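Long-range contact in succinylglutamate desuccinylase (Chromobacterium violaceum, PDB 1YW4), which probably hydrolyses N-succinylglutamate to succinate and glutamate, the last step of the AST pathway of arginine degradation, using one zinc ion per subunit: residues 7-19 and 28-40. Sequence-based numbering, arbitrary orientation.
Sequences FLQHALSSSDTRA and AARWLAPGCVELN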
loop_
_atom_site.group_PDB
_atom_site.type_symbol
_atom_site.label_atom_id
_atom_site.label_comp_id
_atom_site.label_asym_id
_atom_site.label_seq_id
_atom_site.Cartn_x
_atom_site.Cartn_y
_atom_site.Cartn_z
ATOM N N PHE A 7 29.366 -21.533 -25.064
ATOM C CA PHE A 7 29.402 -20.107 -25.339
ATOM C C PHE A 7 30.130 -19.428 -24.180
ATOM O O PHE A 7 30.948 -18.532 -24.385
ATOM C CB PHE A 7 27.973 -19.562 -25.480
ATOM C CG PHE A 7 27.320 -19.907 -26.806
ATOM C CD1 PHE A 7 26.979 -18.906 -27.706
ATOM C CD2 PHE A 7 27.070 -21.234 -27.159
ATOM C CE1 PHE A 7 26.400 -19.206 -28.943
ATOM C CE2 PHE A 7 26.489 -21.547 -28.400
ATOM C CZ PHE A 7 26.156 -20.530 -29.288
ATOM N N LEU A 8 29.847 -19.885 -22.965
ATOM C CA LEU A 8 30.460 -19.322 -21.773
ATOM C C LEU A 8 31.981 -19.427 -21.791
ATOM O O LEU A 8 32.685 -18.438 -21.567
ATOM C CB LEU A 8 29.886 -20.011 -20.523
ATOM C CG LEU A 8 30.416 -19.633 -19.124
ATOM C CD1 LEU A 8 31.593 -20.504 -18.795
ATOM C CD2 LEU A 8 30.781 -18.143 -19.039
ATOM N N GLN A 9 32.490 -20.622 -22.075
ATOM C CA GLN A 9 33.931 -20.841 -22.103
ATOM C C GLN A 9 34.603 -20.021 -23.202
ATOM O O GLN A 9 35.730 -19.548 -23.041
ATOM C CB GLN A 9 34.240 -22.327 -22.303
ATOM C CG GLN A 9 35.611 -22.698 -21.802
ATOM C CD GLN A 9 35.790 -22.305 -20.344
ATOM O OE1 GLN A 9 35.050 -22.756 -19.466
ATOM N NE2 GLN A 9 36.766 -21.445 -20.084
ATOM N N HIS A 10 33.917 -19.863 -24.328
ATOM C CA HIS A 10 34.470 -19.078 -25.419
ATOM C C HIS A 10 34.678 -17.654 -24.917
ATOM O O HIS A 10 35.721 -17.054 -25.154
ATOM C CB HIS A 10 33.519 -19.057 -26.614
ATOM C CG HIS A 10 33.991 -18.191 -27.737
ATOM N ND1 HIS A 10 34.990 -18.573 -28.608
ATOM C CD2 HIS A 10 33.626 -16.940 -28.110
ATOM C CE1 HIS A 10 35.219 -17.596 -29.468
ATOM N NE2 HIS A 10 34.405 -16.594 -29.187
ATOM N N ALA A 11 33.664 -17.133 -24.227
ATOM C CA ALA A 11 33.683 -15.782 -23.667
ATOM C C ALA A 11 34.793 -15.615 -22.631
ATOM O O ALA A 11 35.472 -14.587 -22.596
ATOM C CB ALA A 11 32.329 -15.467 -23.028
ATOM N N LEU A 12 34.967 -16.620 -21.781
ATOM C CA LEU A 12 36.005 -16.565 -20.760
ATOM C C LEU A 12 37.393 -16.743 -21.363
ATOM O O LEU A 12 38.322 -16.012 -21.022
ATOM C CB LEU A 12 35.783 -17.643 -19.700
ATOM C CG LEU A 12 34.633 -17.421 -18.717
ATOM C CD1 LEU A 12 34.548 -18.615 -17.777
ATOM C CD2 LEU A 12 34.865 -16.136 -17.924
ATOM N N SER A 13 37.529 -17.715 -22.260
ATOM C CA SER A 13 38.815 -17.994 -22.896
ATOM C C SER A 13 39.109 -17.031 -24.033
ATOM O O SER A 13 40.150 -17.125 -24.684
ATOM C CB SER A 13 38.849 -19.432 -23.417
ATOM O OG SER A 13 38.824 -20.353 -22.340
ATOM N N SER A 14 38.175 -16.109 -24.257
ATOM C CA SER A 14 38.291 -15.089 -25.296
ATOM C C SER A 14 39.035 -15.590 -26.525
ATOM O O SER A 14 40.026 -14.993 -26.944
ATOM C CB SER A 14 39.006 -13.858 -24.734
ATOM O OG SER A 14 38.366 -13.388 -23.560
ATOM N N SER A 15 38.555 -16.686 -27.102
ATOM C CA SER A 15 39.192 -17.250 -28.285
ATOM C C SER A 15 39.294 -16.205 -29.389
ATOM O O SER A 15 40.341 -16.058 -30.023
ATOM C CB SER A 15 38.406 -18.462 -28.781
ATOM O OG SER A 15 38.421 -19.498 -27.813
ATOM N N ASP A 16 38.206 -15.476 -29.612
ATOM C CA ASP A 16 38.183 -14.436 -30.633
ATOM C C ASP A 16 37.675 -13.146 -30.000
ATOM O O ASP A 16 38.171 -12.729 -28.952
ATOM C CB ASP A 16 37.271 -14.853 -31.788
ATOM C CG ASP A 16 37.601 -16.236 -32.321
ATOM O OD1 ASP A 16 38.738 -16.439 -32.805
ATOM O OD2 ASP A 16 36.721 -17.122 -32.257
ATOM N N THR A 17 36.687 -12.523 -30.639
ATOM C CA THR A 17 36.098 -11.283 -30.144
ATOM C C THR A 17 34.724 -10.994 -30.759
ATOM O O THR A 17 33.721 -10.927 -30.048
ATOM C CB THR A 17 37.025 -10.071 -30.409
ATOM O OG1 THR A 17 37.684 -10.233 -31.671
ATOM C CG2 THR A 17 38.062 -9.932 -29.302
ATOM N N ARG A 18 34.686 -10.816 -32.075
ATOM C CA ARG A 18 33.442 -10.528 -32.781
ATOM C C ARG A 18 33.151 -11.548 -33.876
ATOM O O ARG A 18 32.639 -11.208 -34.943
ATOM C CB ARG A 18 33.494 -9.121 -33.389
ATOM C CG ARG A 18 33.031 -8.003 -32.461
ATOM C CD ARG A 18 33.933 -7.819 -31.251
ATOM N NE ARG A 18 33.562 -6.624 -30.494
ATOM C CZ ARG A 18 34.216 -6.172 -29.427
ATOM N NH1 ARG A 18 35.286 -6.816 -28.979
ATOM N NH2 ARG A 18 33.801 -5.071 -28.811
ATOM N N ALA A 19 33.477 -12.805 -33.606
ATOM C CA ALA A 19 33.254 -13.876 -34.571
ATOM C C ALA A 19 31.772 -14.217 -34.685
ATOM O O ALA A 19 30.976 -13.880 -33.808
ATOM C CB ALA A 19 34.040 -15.109 -34.152
ATOM N N ALA A 28 22.351 -17.378 -37.246
ATOM C CA ALA A 28 23.719 -17.125 -36.828
ATOM C C ALA A 28 23.837 -16.531 -35.434
ATOM O O ALA A 28 22.916 -15.891 -34.932
ATOM C CB ALA A 28 24.403 -16.207 -37.843
ATOM N N ALA A 29 24.988 -16.753 -34.818
ATOM C CA ALA A 29 25.258 -16.222 -33.493
ATOM C C ALA A 29 26.397 -15.231 -33.695
ATOM O O ALA A 29 27.470 -15.600 -34.183
ATOM C CB ALA A 29 25.671 -17.336 -32.548
ATOM N N ARG A 30 26.152 -13.971 -33.343
ATOM C CA ARG A 30 27.148 -12.920 -33.511
ATOM C C ARG A 30 27.680 -12.404 -32.189
ATOM O O ARG A 30 26.914 -11.960 -31.337
ATOM C CB ARG A 30 26.555 -11.734 -34.303
ATOM C CG ARG A 30 26.301 -12.021 -35.774
ATOM C CD ARG A 30 25.563 -10.881 -36.477
ATOM N NE ARG A 30 24.927 -11.366 -37.701
ATOM C CZ ARG A 30 23.798 -10.888 -38.215
ATOM N NH1 ARG A 30 23.158 -9.893 -37.613
ATOM N NH2 ARG A 30 23.293 -11.425 -39.328
ATOM N N TRP A 31 28.994 -12.487 -32.006
ATOM C CA TRP A 31 29.605 -11.962 -30.793
ATOM C C TRP A 31 29.758 -10.469 -31.018
ATOM O O TRP A 31 30.517 -10.038 -31.891
ATOM C CB TRP A 31 30.959 -12.624 -30.549
ATOM C CG TRP A 31 30.785 -14.044 -30.138
ATOM C CD1 TRP A 31 30.713 -15.136 -30.958
ATOM C CD2 TRP A 31 30.532 -14.520 -28.814
ATOM N NE1 TRP A 31 30.423 -16.261 -30.225
ATOM C CE2 TRP A 31 30.309 -15.912 -28.905
ATOM C CE3 TRP A 31 30.466 -13.905 -27.557
ATOM C CZ2 TRP A 31 30.025 -16.702 -27.783
ATOM C CZ3 TRP A 31 30.182 -14.691 -26.443
ATOM C CH2 TRP A 31 29.968 -16.075 -26.567
ATOM N N LEU A 32 29.018 -9.688 -30.240
ATOM C CA LEU A 32 29.019 -8.237 -30.360
ATOM C C LEU A 32 30.091 -7.582 -29.508
ATOM O O LEU A 32 30.487 -6.454 -29.772
ATOM C CB LEU A 32 27.645 -7.694 -29.954
ATOM C CG LEU A 32 26.413 -8.249 -30.689
ATOM C CD1 LEU A 32 25.161 -7.593 -30.124
ATOM C CD2 LEU A 32 26.520 -7.980 -32.191
ATOM N N ALA A 33 30.547 -8.298 -28.486
ATOM C CA ALA A 33 31.578 -7.811 -27.571
ATOM C C ALA A 33 31.935 -8.999 -26.699
ATOM O O ALA A 33 31.336 -10.059 -26.842
ATOM C CB ALA A 33 31.035 -6.673 -26.706
ATOM N N PRO A 34 32.925 -8.847 -25.802
ATOM C CA PRO A 34 33.291 -9.973 -24.943
ATOM C C PRO A 34 32.084 -10.427 -24.137
ATOM O O PRO A 34 31.389 -9.617 -23.529
ATOM C CB PRO A 34 34.403 -9.393 -24.075
ATOM C CG PRO A 34 35.068 -8.413 -25.013
ATOM C CD PRO A 34 33.870 -7.727 -25.627
ATOM N N GLY A 35 31.813 -11.727 -24.151
ATOM C CA GLY A 35 30.675 -12.229 -23.404
ATOM C C GLY A 35 29.297 -11.781 -23.864
ATOM O O GLY A 35 28.319 -12.030 -23.161
ATOM N N CYS A 36 29.193 -11.115 -25.013
ATOM C CA CYS A 36 27.883 -10.698 -25.510
ATOM C C CYS A 36 27.662 -11.333 -26.870
ATOM O O CYS A 36 28.426 -11.079 -27.800
ATOM C CB CYS A 36 27.810 -9.172 -25.615
ATOM S SG CYS A 36 28.139 -8.380 -23.993
ATOM N N VAL A 37 26.612 -12.147 -26.982
ATOM C CA VAL A 37 26.308 -12.838 -28.228
ATOM C C VAL A 37 24.818 -12.755 -28.600
ATOM O O VAL A 37 23.925 -13.024 -27.788
ATOM C CB VAL A 37 26.784 -14.341 -28.162
ATOM C CG1 VAL A 37 26.061 -15.084 -27.038
ATOM C CG2 VAL A 37 26.557 -15.028 -29.514
ATOM N N GLU A 38 24.574 -12.351 -29.841
ATOM C CA GLU A 38 23.228 -12.194 -30.360
ATOM C C GLU A 38 22.893 -13.329 -31.325
ATOM O O GLU A 38 23.642 -13.585 -32.269
ATOM C CB GLU A 38 23.138 -10.856 -31.089
ATOM C CG GLU A 38 21.789 -10.572 -31.681
ATOM C CD GLU A 38 21.854 -9.467 -32.709
ATOM O OE1 GLU A 38 21.441 -8.339 -32.394
ATOM O OE2 GLU A 38 22.333 -9.734 -33.829
ATOM N N LEU A 39 21.769 -14.002 -31.088
ATOM C CA LEU A 39 21.345 -15.110 -31.943
ATOM C C LEU A 39 20.007 -14.775 -32.603
ATOM O O LEU A 39 19.117 -14.228 -31.959
ATOM C CB LEU A 39 21.216 -16.421 -31.129
ATOM C CG LEU A 39 22.447 -16.972 -30.388
ATOM C CD1 LEU A 39 22.626 -16.199 -29.086
ATOM C CD2 LEU A 39 22.271 -18.455 -30.072
ATOM N N ASN A 40 19.879 -15.083 -33.890
ATOM C CA ASN A 40 18.637 -14.824 -34.630
ATOM C C ASN A 40 18.245 -13.346 -34.570
ATOM O O ASN A 40 17.060 -12.996 -34.598
ATOM C CB ASN A 40 17.499 -15.680 -34.053
ATOM C CG ASN A 40 16.309 -15.799 -34.998
ATOM O OD1 ASN A 40 15.166 -15.960 -34.559
ATOM N ND2 ASN A 40 16.575 -15.735 -36.296
HETATM O O HOH W 1 29.994 -10.340 -34.895
#
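The carbonyl oxygen of W31 has two partners: a water that donates to W31 O at 3.1 Å and also donates to R18 O, and R18 CA, which makes a CA-H...O contact with W31 O, the angle at hydrogen being 139°. The backbone N of the same residue donates to A19 O over 3.0 Å in a nearly straight bond (N-H...O 168°). A19 thus pairs with strand 28-33 just ahead of strand 20-23, whose W21 bonds to A29. The R18 chain, bent at chi2, lays its guanidinium over A33, whose CA sits 3.6 Å above the centre of one face, and NE gives L32 O a weak hydrogen bond. A classic beta bulge, with L32 and A33 together opposite C36, leads into the type II turn 33-36 of a beta hairpin. This hairpin lies at one flank of the catalytic domain of the AspA/AstE family, remote from the zinc, and strand 36-39 bonds onward to strand 83-88. Beneath the loop, the W31 indole is sandwiched between V37 CB on one face and H10 CD2, 3.5 Å above the opposite face and offset toward the rim. The H10 and W31 ring planes are inclined at 47°. F7 meets the benzo part of the indole through CD1, 3.8 Å from W31 CZ2, and receives V37 CG1 and A29 CB at its edge. W21 packs edge-to-face with F7, H10 and W31 alike, and helix 61-75 touches F7 through L70 and A74. At the turn, A11 CB approaches G35 CA to 3.7 Å, bringing helix 7-12 against the glycine backbone.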